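Local coordinates for aminoglycoside N(3)-acetyltransferase, AAC(3)-IVa (Escherichia coli, PDB 6MN3), which transfers an acetyl group from acetyl-CoA to the 3-amino group of 2-deoxystreptamine antibiotics, and so probably confers resistance to drugs such as gentamicin, tobramycin and apramycin, at residues Glu71-Ala76 and Val97-His102; His102-Ala107 and Asp119-Pro124. One frame throughout, in Å; residues are numbered along the deposited sequence.

Interaction 1: Glu71-Ala76 and Val97-His102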
loop_
_atom_site.group_PDB
_atom_site.type_symbol
_atom_site.label_atom_id
_atom_site.label_comp_id
_atom_site.label_asym_id
_atom_site.label_seq_id
_atom_site.Cartn_x
_atom_site.Cartn_y
_atom_site.Cartn_z
ATOM N N GLU A 71 -19.271 -9.059 3.965
ATOM C CA GLU A 71 -20.058 -7.846 3.844
ATOM C C GLU A 71 -19.795 -7.164 2.507
ATOM O O GLU A 71 -18.641 -7.070 2.077
ATOM C CB GLU A 71 -19.729 -6.870 4.981
ATOM C CG GLU A 71 -20.724 -5.736 5.149
ATOM C CD GLU A 71 -20.463 -4.919 6.399
ATOM O OE1 GLU A 71 -20.986 -5.288 7.472
ATOM O OE2 GLU A 71 -19.730 -3.912 6.311
ATOM N N PRO A 72 -20.837 -6.694 1.826
ATOM C CA PRO A 72 -20.620 -5.910 0.607
ATOM C C PRO A 72 -19.949 -4.583 0.922
ATOM O O PRO A 72 -20.072 -4.040 2.023
ATOM C CB PRO A 72 -22.037 -5.704 0.057
ATOM C CG PRO A 72 -22.932 -5.871 1.244
ATOM C CD PRO A 72 -22.268 -6.900 2.107
ATOM N N PHE A 73 -19.227 -4.063 -0.065
ATOM C CA PHE A 73 -18.449 -2.844 0.095
ATOM C C PHE A 73 -19.183 -1.660 -0.519
ATOM O O PHE A 73 -19.736 -1.760 -1.619
ATOM C CB PHE A 73 -17.071 -2.992 -0.550
ATOM C CG PHE A 73 -16.178 -1.804 -0.354
ATOM C CD1 PHE A 73 -16.106 -0.806 -1.313
ATOM C CD2 PHE A 73 -15.410 -1.681 0.791
ATOM C CE1 PHE A 73 -15.285 0.288 -1.130
ATOM C CE2 PHE A 73 -14.587 -0.588 0.978
ATOM C CZ PHE A 73 -14.526 0.397 0.017
ATOM N N ASP A 74 -19.178 -0.535 0.196
ATOM C CA ASP A 74 -19.762 0.711 -0.292
ATOM C C ASP A 74 -18.721 1.811 -0.142
ATOM O O ASP A 74 -18.256 2.070 0.986
ATOM C CB ASP A 74 -21.044 1.069 0.465
ATOM C CG ASP A 74 -21.530 2.474 0.151
ATOM O OD1 ASP A 74 -21.629 2.819 -1.045
ATOM O OD2 ASP A 74 -21.809 3.235 1.100
ATOM N N PRO A 75 -18.334 2.490 -1.224
ATOM C CA PRO A 75 -17.287 3.521 -1.114
ATOM C C PRO A 75 -17.668 4.695 -0.229
ATOM O O PRO A 75 -16.784 5.487 0.125
ATOM C CB PRO A 75 -17.078 3.971 -2.568
ATOM C CG PRO A 75 -17.668 2.879 -3.408
ATOM C CD PRO A 75 -18.799 2.318 -2.610
ATOM N N ALA A 76 -18.941 4.833 0.144
ATOM C CA ALA A 76 -19.396 5.987 0.905
ATOM C C ALA A 76 -19.486 5.740 2.404
ATOM O O ALA A 76 -19.452 6.708 3.173
ATOM C CB ALA A 76 -20.766 6.450 0.394
ATOM N N VAL A 97 -11.983 13.184 -2.611
ATOM C CA VAL A 97 -11.122 12.014 -2.749
ATOM C C VAL A 97 -11.974 10.846 -3.222
ATOM O O VAL A 97 -13.019 10.538 -2.631
ATOM C CB VAL A 97 -10.384 11.689 -1.436
ATOM C CG1 VAL A 97 -10.983 12.439 -0.279
ATOM C CG2 VAL A 97 -10.355 10.184 -1.170
ATOM N N LYS A 98 -11.546 10.217 -4.311
ATOM C CA LYS A 98 -12.286 9.125 -4.916
ATOM C C LYS A 98 -11.934 7.810 -4.233
ATOM O O LYS A 98 -10.941 7.697 -3.515
ATOM C CB LYS A 98 -12.002 9.047 -6.419
ATOM C CG LYS A 98 -11.785 10.396 -7.098
ATOM C CD LYS A 98 -12.997 11.310 -6.969
ATOM C CE LYS A 98 -12.706 12.693 -7.544
ATOM N NZ LYS A 98 -13.727 13.705 -7.143
ATOM N N ARG A 99 -12.769 6.803 -4.470
ATOM C CA ARG A 99 -12.615 5.512 -3.821
ATOM C C ARG A 99 -13.132 4.429 -4.754
ATOM O O ARG A 99 -14.142 4.619 -5.437
ATOM C CB ARG A 99 -13.366 5.478 -2.486
ATOM C CG ARG A 99 -12.829 4.478 -1.488
ATOM C CD ARG A 99 -13.661 4.496 -0.219
ATOM N NE ARG A 99 -13.120 3.608 0.803
ATOM C CZ ARG A 99 -13.780 3.245 1.897
ATOM N NH1 ARG A 99 -15.009 3.696 2.113
ATOM N NH2 ARG A 99 -13.212 2.429 2.776
ATOM N N SER A 100 -12.427 3.302 -4.790
ATOM C CA SER A 100 -12.825 2.205 -5.658
ATOM C C SER A 100 -14.138 1.595 -5.179
ATOM O O SER A 100 -14.486 1.659 -3.997
ATOM C CB SER A 100 -11.732 1.137 -5.708
ATOM O OG SER A 100 -10.492 1.690 -6.114
ATOM N N ALA A 101 -14.869 1.001 -6.115
ATOM C CA ALA A 101 -16.186 0.425 -5.834
ATOM C C ALA A 101 -16.123 -1.094 -5.728
ATOM O O ALA A 101 -16.942 -1.807 -6.305
ATOM C CB ALA A 101 -17.184 0.856 -6.902
ATOM N N HIS A 102 -15.148 -1.607 -4.986
ATOM C CA HIS A 102 -15.018 -3.037 -4.747
ATOM C C HIS A 102 -14.338 -3.234 -3.402
ATOM O O HIS A 102 -13.661 -2.325 -2.908
ATOM C CB HIS A 102 -14.233 -3.728 -5.873
ATOM C CG HIS A 102 -12.974 -3.021 -6.265
ATOM N ND1 HIS A 102 -11.800 -3.139 -5.552
ATOM C CD2 HIS A 102 -12.701 -2.200 -7.307
ATOM C CE1 HIS A 102 -10.859 -2.415 -6.135
ATOM N NE2 HIS A 102 -11.380 -1.836 -7.201
#

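Interaction 2: His102-Ala107 and Asp119-Pro124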
loop_
_atom_site.group_PDB
_atom_site.type_symbol
_atom_site.label_atom_id
_atom_site.label_comp_id
_atom_site.label_asym_id
_atom_site.label_seq_id
_atom_site.Cartn_x
_atom_site.Cartn_y
_atom_site.Cartn_z
ATOM N N HIS A 102 -15.148 -1.607 -4.986
ATOM C CA HIS A 102 -15.018 -3.037 -4.747
ATOM C C HIS A 102 -14.338 -3.234 -3.402
ATOM O O HIS A 102 -13.661 -2.325 -2.908
ATOM C CB HIS A 102 -14.233 -3.728 -5.873
ATOM C CG HIS A 102 -12.974 -3.021 -6.265
ATOM N ND1 HIS A 102 -11.800 -3.139 -5.552
ATOM C CD2 HIS A 102 -12.701 -2.200 -7.307
ATOM C CE1 HIS A 102 -10.859 -2.415 -6.135
ATOM N NE2 HIS A 102 -11.380 -1.836 -7.201
ATOM N N PRO A 103 -14.506 -4.405 -2.775
ATOM C CA PRO A 103 -13.990 -4.590 -1.406
ATOM C C PRO A 103 -12.481 -4.464 -1.275
ATOM O O PRO A 103 -11.988 -4.412 -0.141
ATOM C CB PRO A 103 -14.458 -6.006 -1.040
ATOM C CG PRO A 103 -14.764 -6.665 -2.345
ATOM C CD PRO A 103 -15.279 -5.575 -3.225
ATOM N N PHE A 104 -11.733 -4.421 -2.375
ATOM C CA PHE A 104 -10.292 -4.219 -2.301
ATOM C C PHE A 104 -9.949 -2.812 -2.771
ATOM O O PHE A 104 -9.126 -2.632 -3.674
ATOM C CB PHE A 104 -9.563 -5.274 -3.133
ATOM C CG PHE A 104 -10.170 -6.643 -3.030
ATOM C CD1 PHE A 104 -10.099 -7.357 -1.844
ATOM C CD2 PHE A 104 -10.821 -7.211 -4.111
ATOM C CE1 PHE A 104 -10.660 -8.616 -1.742
ATOM C CE2 PHE A 104 -11.384 -8.469 -4.014
ATOM C CZ PHE A 104 -11.303 -9.173 -2.829
ATOM N N ALA A 105 -10.563 -1.813 -2.148
ATOM C CA ALA A 105 -10.549 -0.460 -2.674
ATOM C C ALA A 105 -9.301 0.309 -2.245
ATOM O O ALA A 105 -8.625 -0.025 -1.267
ATOM C CB ALA A 105 -11.796 0.301 -2.222
ATOM N N PHE A 106 -9.006 1.353 -3.010
ATOM C CA PHE A 106 -8.032 2.376 -2.668
ATOM C C PHE A 106 -8.738 3.726 -2.634
ATOM O O PHE A 106 -9.889 3.864 -3.058
ATOM C CB PHE A 106 -6.876 2.407 -3.677
ATOM C CG PHE A 106 -5.828 1.355 -3.441
ATOM C CD1 PHE A 106 -4.564 1.706 -2.996
ATOM C CD2 PHE A 106 -6.100 0.018 -3.677
ATOM C CE1 PHE A 106 -3.594 0.744 -2.784
ATOM C CE2 PHE A 106 -5.134 -0.950 -3.465
ATOM C CZ PHE A 106 -3.880 -0.586 -3.018
ATOM N N ALA A 107 -8.039 4.732 -2.122
ATOM C CA ALA A 107 -8.540 6.099 -2.112
ATOM C C ALA A 107 -7.501 7.009 -2.745
ATOM O O ALA A 107 -6.301 6.849 -2.508
ATOM C CB ALA A 107 -8.867 6.571 -0.691
ATOM N N ASP A 119 -10.988 1.213 -11.934
ATOM C CA ASP A 119 -11.150 -0.168 -12.371
ATOM C C ASP A 119 -12.140 -0.942 -11.499
ATOM O O ASP A 119 -12.268 -0.675 -10.302
ATOM C CB ASP A 119 -9.806 -0.878 -12.369
ATOM C CG ASP A 119 -8.859 -0.317 -13.404
ATOM O OD1 ASP A 119 -9.195 0.714 -14.027
ATOM O OD2 ASP A 119 -7.777 -0.906 -13.597
ATOM N N PRO A 120 -12.855 -1.921 -12.090
ATOM C CA PRO A 120 -13.782 -2.751 -11.303
ATOM C C PRO A 120 -13.061 -3.731 -10.389
ATOM O O PRO A 120 -11.858 -3.593 -10.157
ATOM C CB PRO A 120 -14.595 -3.478 -12.381
ATOM C CG PRO A 120 -13.668 -3.551 -13.551
ATOM C CD PRO A 120 -12.869 -2.278 -13.520
ATOM N N LEU A 121 -13.778 -4.728 -9.883
ATOM C CA LEU A 121 -13.212 -5.652 -8.901
ATOM C C LEU A 121 -12.095 -6.467 -9.544
ATOM O O LEU A 121 -12.349 -7.192 -10.519
ATOM C CB LEU A 121 -14.297 -6.571 -8.337
ATOM C CG LEU A 121 -13.999 -7.281 -7.004
ATOM C CD1 LEU A 121 -15.287 -7.745 -6.327
ATOM C CD2 LEU A 121 -13.033 -8.450 -7.151
ATOM N N PRO A 122 -10.853 -6.384 -9.043
ATOM C CA PRO A 122 -9.780 -7.224 -9.591
ATOM C C PRO A 122 -9.539 -8.471 -8.752
ATOM O O PRO A 122 -9.451 -8.391 -7.523
ATOM C CB PRO A 122 -8.562 -6.287 -9.573
ATOM C CG PRO A 122 -8.970 -5.084 -8.697
ATOM C CD PRO A 122 -10.320 -5.386 -8.102
ATOM N N LEU A 123 -9.428 -9.629 -9.403
ATOM C CA LEU A 123 -9.139 -10.889 -8.725
ATOM C C LEU A 123 -7.866 -11.489 -9.305
ATOM O O LEU A 123 -7.850 -11.847 -10.496
ATOM C CB LEU A 123 -10.305 -11.874 -8.865
ATOM C CG LEU A 123 -11.716 -11.346 -8.594
ATOM C CD1 LEU A 123 -12.419 -10.988 -9.897
ATOM C CD2 LEU A 123 -12.541 -12.340 -7.789
ATOM N N PRO A 124 -6.774 -11.627 -8.533
ATOM C CA PRO A 124 -6.559 -11.248 -7.128
ATOM C C PRO A 124 -6.644 -9.735 -6.891
ATOM O O PRO A 124 -6.618 -8.977 -7.859
ATOM C CB PRO A 124 -5.141 -11.770 -6.843
ATOM C CG PRO A 124 -4.926 -12.846 -7.843
ATOM C CD PRO A 124 -5.613 -12.353 -9.075
#

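Interaction 1: Glu71-Ala76 and Val97-His102
Arg99, on the short edge strand 98-99, reaches the loop 71-76, between strand 59-63 and helix 86-91, and meets both Phe73 and Pro75. Its CG stands anti to the backbone N (chi1 -155°) and the chain runs extended to NE, its CB beside Pro75 CB, bringing the guanidinium to Phe73. There Phe73 CZ sits over the centre of one guanidinium face, 3.5 Å from Arg99 CZ, with the two planes 71° apart, so the groups do not stack flat. In the guanidinium plane, Arg99 NH1 gives a nearly straight but weak hydrogen bond to Pro75 O (3.2 Å, 168°). Ser100 follows with its carbonyl: Ser100 O lies 3.3 Å from Phe73 CE1, near the plane of the ring, and also meets Pro75 CG. Ala101 CB adds an apolar touch, 4.1 Å from Pro75 CG. At His102 the backbone takes over, His102 O resting 3.3 Å from Phe73 CD1 over one face of the phenyl ring. Arg99 NH1 also bonds to Ser78 O, its stronger partner, and NE to Ser64 OG, while Trp92 adds a cation-pi pair. Carbonyl, hydroxyl and aromatic partners probably stabilise the arginine charge together and fix how the guanidinium is turned against the loop.

Interaction 2: His102-Ala107 and Asp119-Pro124
This is a largely apolar loop-to-loop contact, in which His102, Pro103 and Phe104, on the approach to strand 106-109, pack against the proline-rich segment 119-124 that follows helix 113-117. His102 and Leu121 bring the two backbones closest, their CA atoms 5.2 Å apart. The imidazole is held between different kinds of neighbour. Over the centre of one face lies Pro122 CD, 3.7 Å from the ring centroid and 12° off the normal, a CH-pi contact in which the proline crosses the histidine at about a right angle. At the ring edge, in plane, comes Asp119 O, 3.4 Å from His102 CD2, while Pro120 O approaches the same carbon obliquely. A chi1 of 47° sets CG between the backbone N and the carbonyl carbon, swinging the ring in among these groups; there His102 ND1 also accepts a weak hydrogen bond from Phe104 N.

Leu121 fills the other half of the contact, its two methyl branches parting. Leu121 CD1 lies 3.8 Å from Pro103 CD, whereas Leu121 CD2 meets the edge of the Phe104 ring, 3.5 Å from Phe104 CE2 and in its plane. Between them, Leu121 CG rests on His102 CB. Cys172 of strand 168-174 touches Pro103, Phe104 and Leu121 alike, joining this patch to the two-stranded sheet. Asp119 turns its carboxylate elsewhere, into a salt bridge with Arg134 of helix 131-137.

The chemistry implies a join made by shape more than by polar bonding. Pro120 and Pro122 have no N-H to donate; Pro122 offers a ring CH, which covers one imidazole face, and Pro120 its carbonyl, which with that of Asp119 comes near the CD2 side of the ring.

Both contacts are partly buried, lie on the same side of the chain's centre and share His102, whose carbonyl serves interaction 1 and whose ring serves interaction 2. Interaction 1, centred about 17 Å from the centre of the chain, drapes a loop over the edge strand of the main sheet; interaction 2, centred about 13 Å from it, ties the lead-in to the neighbouring strand to the loop beyond helix 113-117. Strands 98-99 and 106-109 pair in that sheet, Ser100 N probably donating a hydrogen bond to Phe106 O, and Ala105 CB packs against Phe73 CZ. The chemistry diverges accordingly: a charged guanidinium among carbonyls and aromatics nearer the surface, proline, leucine and ring contacts further in.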